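Local coordinates for glycosyl hydrolase family 2, TIM barrel domain protein (Faecalibacterium prausnitzii A2-165, PDB 6ED2) that probably hydrolyses beta-glucuronides as a family 2 glycoside hydrolase, a beta-glucuronidase of a human gut bacterium, at residues G600-Q605 with D610-F615. Sequence-based numbering, arbitrary orientation.
Sequences GIFTRQ and DAAYLF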
loop_
_atom_site.group_PDB
_atom_site.type_symbol
_atom_site.label_atom_id
_atom_site.label_comp_id
_atom_site.label_asym_id
_atom_site.label_seq_id
_atom_site.Cartn_x
_atom_site.Cartn_y
_atom_site.Cartn_z
ATOM N N GLY A 600 15.140 1.462 4.407
ATOM C CA GLY A 600 15.399 2.712 3.715
ATOM C C GLY A 600 14.809 3.900 4.460
ATOM O O GLY A 600 13.724 3.823 5.041
ATOM N N ILE A 601 15.561 4.999 4.473
ATOM C CA ILE A 601 14.982 6.276 4.869
ATOM C C ILE A 601 14.113 6.827 3.730
ATOM O O ILE A 601 13.119 7.534 3.976
ATOM C CB ILE A 601 16.107 7.246 5.272
ATOM C CG1 ILE A 601 16.908 6.669 6.452
ATOM C CG2 ILE A 601 15.545 8.627 5.642
ATOM C CD1 ILE A 601 16.022 6.199 7.634
ATOM N N PHE A 602 14.469 6.506 2.484
ATOM C CA PHE A 602 13.648 6.738 1.305
ATOM C C PHE A 602 13.246 5.400 0.710
ATOM O O PHE A 602 13.904 4.377 0.944
ATOM C CB PHE A 602 14.398 7.575 0.264
ATOM C CG PHE A 602 14.881 8.893 0.801
ATOM C CD1 PHE A 602 14.089 10.034 0.685
ATOM C CD2 PHE A 602 16.108 8.986 1.441
ATOM C CE1 PHE A 602 14.507 11.241 1.185
ATOM C CE2 PHE A 602 16.548 10.197 1.955
ATOM C CZ PHE A 602 15.745 11.329 1.835
ATOM N N THR A 603 12.142 5.411 -0.050
ATOM C CA THR A 603 11.777 4.229 -0.814
ATOM C C THR A 603 12.807 3.991 -1.923
ATOM O O THR A 603 13.619 4.856 -2.252
ATOM C CB THR A 603 10.394 4.391 -1.451
ATOM O OG1 THR A 603 10.466 5.432 -2.435
ATOM C CG2 THR A 603 9.321 4.739 -0.407
ATOM N N ARG A 604 12.739 2.809 -2.528
ATOM C CA ARG A 604 13.626 2.498 -3.638
ATOM C C ARG A 604 13.367 3.405 -4.842
ATOM O O ARG A 604 14.265 3.609 -5.668
ATOM C CB ARG A 604 13.460 1.022 -4.019
ATOM C CG ARG A 604 14.606 0.473 -4.847
ATOM C CD ARG A 604 14.334 -0.946 -5.281
ATOM N NE ARG A 604 15.560 -1.659 -5.628
ATOM C CZ ARG A 604 15.607 -2.724 -6.416
ATOM N NH1 ARG A 604 14.491 -3.178 -6.978
ATOM N NH2 ARG A 604 16.766 -3.339 -6.637
ATOM N N GLN A 605 12.145 3.931 -4.969
ATOM C CA GLN A 605 11.765 4.893 -5.996
ATOM C C GLN A 605 12.133 6.319 -5.610
ATOM O O GLN A 605 11.742 7.269 -6.303
ATOM C CB GLN A 605 10.258 4.792 -6.268
ATOM C CG GLN A 605 9.834 3.411 -6.780
ATOM C CD GLN A 605 9.817 2.320 -5.698
ATOM O OE1 GLN A 605 9.484 2.586 -4.543
ATOM N NE2 GLN A 605 10.185 1.086 -6.076
ATOM N N ASP A 610 8.457 8.327 6.433
ATOM C CA ASP A 610 8.246 9.247 7.548
ATOM C C ASP A 610 9.567 9.542 8.277
ATOM O O ASP A 610 9.803 10.681 8.704
ATOM C CB ASP A 610 7.135 8.691 8.486
ATOM C CG ASP A 610 5.687 8.683 7.818
ATOM O OD1 ASP A 610 5.410 9.434 6.855
ATOM O OD2 ASP A 610 4.771 7.943 8.263
ATOM N N ALA A 611 10.478 8.560 8.366
ATOM C CA ALA A 611 11.747 8.789 9.056
ATOM C C ALA A 611 12.611 9.860 8.386
ATOM O O ALA A 611 13.447 10.474 9.063
ATOM C CB ALA A 611 12.540 7.485 9.158
ATOM N N ALA A 612 12.438 10.099 7.078
ATOM C CA ALA A 612 13.206 11.155 6.425
ATOM C C ALA A 612 12.946 12.511 7.060
ATOM O O ALA A 612 13.848 13.350 7.102
ATOM C CB ALA A 612 12.899 11.211 4.925
ATOM N N TYR A 613 11.730 12.739 7.567
ATOM C CA TYR A 613 11.407 14.019 8.199
ATOM C C TYR A 613 11.994 14.128 9.606
ATOM O O TYR A 613 12.425 15.216 10.019
ATOM C CB TYR A 613 9.883 14.217 8.188
ATOM C CG TYR A 613 9.407 14.424 6.761
ATOM C CD1 TYR A 613 9.535 15.674 6.134
ATOM C CD2 TYR A 613 8.905 13.367 6.014
ATOM C CE1 TYR A 613 9.146 15.860 4.811
ATOM C CE2 TYR A 613 8.520 13.539 4.694
ATOM C CZ TYR A 613 8.636 14.785 4.101
ATOM O OH TYR A 613 8.247 14.947 2.791
ATOM N N LEU A 614 12.063 13.016 10.343
ATOM C CA LEU A 614 12.789 13.034 11.608
ATOM C C LEU A 614 14.251 13.416 11.382
ATOM O O LEU A 614 14.781 14.310 12.053
ATOM C CB LEU A 614 12.664 11.678 12.300
ATOM C CG LEU A 614 13.289 11.478 13.689
ATOM C CD1 LEU A 614 12.606 10.312 14.404
ATOM C CD2 LEU A 614 14.781 11.201 13.569
ATOM N N PHE A 615 14.907 12.779 10.405
ATOM C CA PHE A 615 16.325 13.049 10.197
ATOM C C PHE A 615 16.549 14.454 9.669
ATOM O O PHE A 615 17.527 15.108 10.046
ATOM C CB PHE A 615 16.937 12.024 9.245
ATOM C CG PHE A 615 17.394 10.765 9.924
ATOM C CD1 PHE A 615 18.467 10.787 10.813
ATOM C CD2 PHE A 615 16.741 9.557 9.691
ATOM C CE1 PHE A 615 18.893 9.615 11.450
ATOM C CE2 PHE A 615 17.163 8.373 10.324
ATOM C CZ PHE A 615 18.233 8.412 11.204
#
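Ile601 meets Ala611, Ala612 and Phe615 of helix 610-621 with both of its branches, and the contact is wholly apolar: no hydrogen bond crosses between 600-605 and 610-615. The gamma-branch methyl CG2, set anti to the backbone N, lies over the helix backbone, 3.5 Å from Ala612 CA, and also touches that residue's methyl, with Ile601 CG2 3.8 Å from Ala612 CB. In the other branch CG1 lies anti to the carbonyl carbon (chi1 -60°), and chi2 of -50° then turns CD1 to Ala611 and Phe615. Ile601 CD1 sits 4.0 Å from Ala611 CB and 3.6 Å from Phe615 CE2, meeting the ring obliquely where the two side chains cross at about a right angle. Replacing Ile601 by an alanine would remove both branches and would probably leave the Phe615 ring and the Ala612 backbone without this apolar neighbour. A smaller apolar contact comes from the Phe602 ring, whose CE1 lies 4.1 Å from Ala612 CB, the approach being oblique to the ring. The CA atoms of Ile601 and Ala612 lie 5.4 Å apart, a spacing consistent with the small side chain of Ala612. Beyond the pair, Ile347 of helix 334-347 touches Ile601, Phe602 and Phe615. The contact thus packs the loop that follows strand 574-580, last of the eight parallel barrel strands, against helix 610-621 in the outer helical layer of the (beta/alpha)8 TIM barrel.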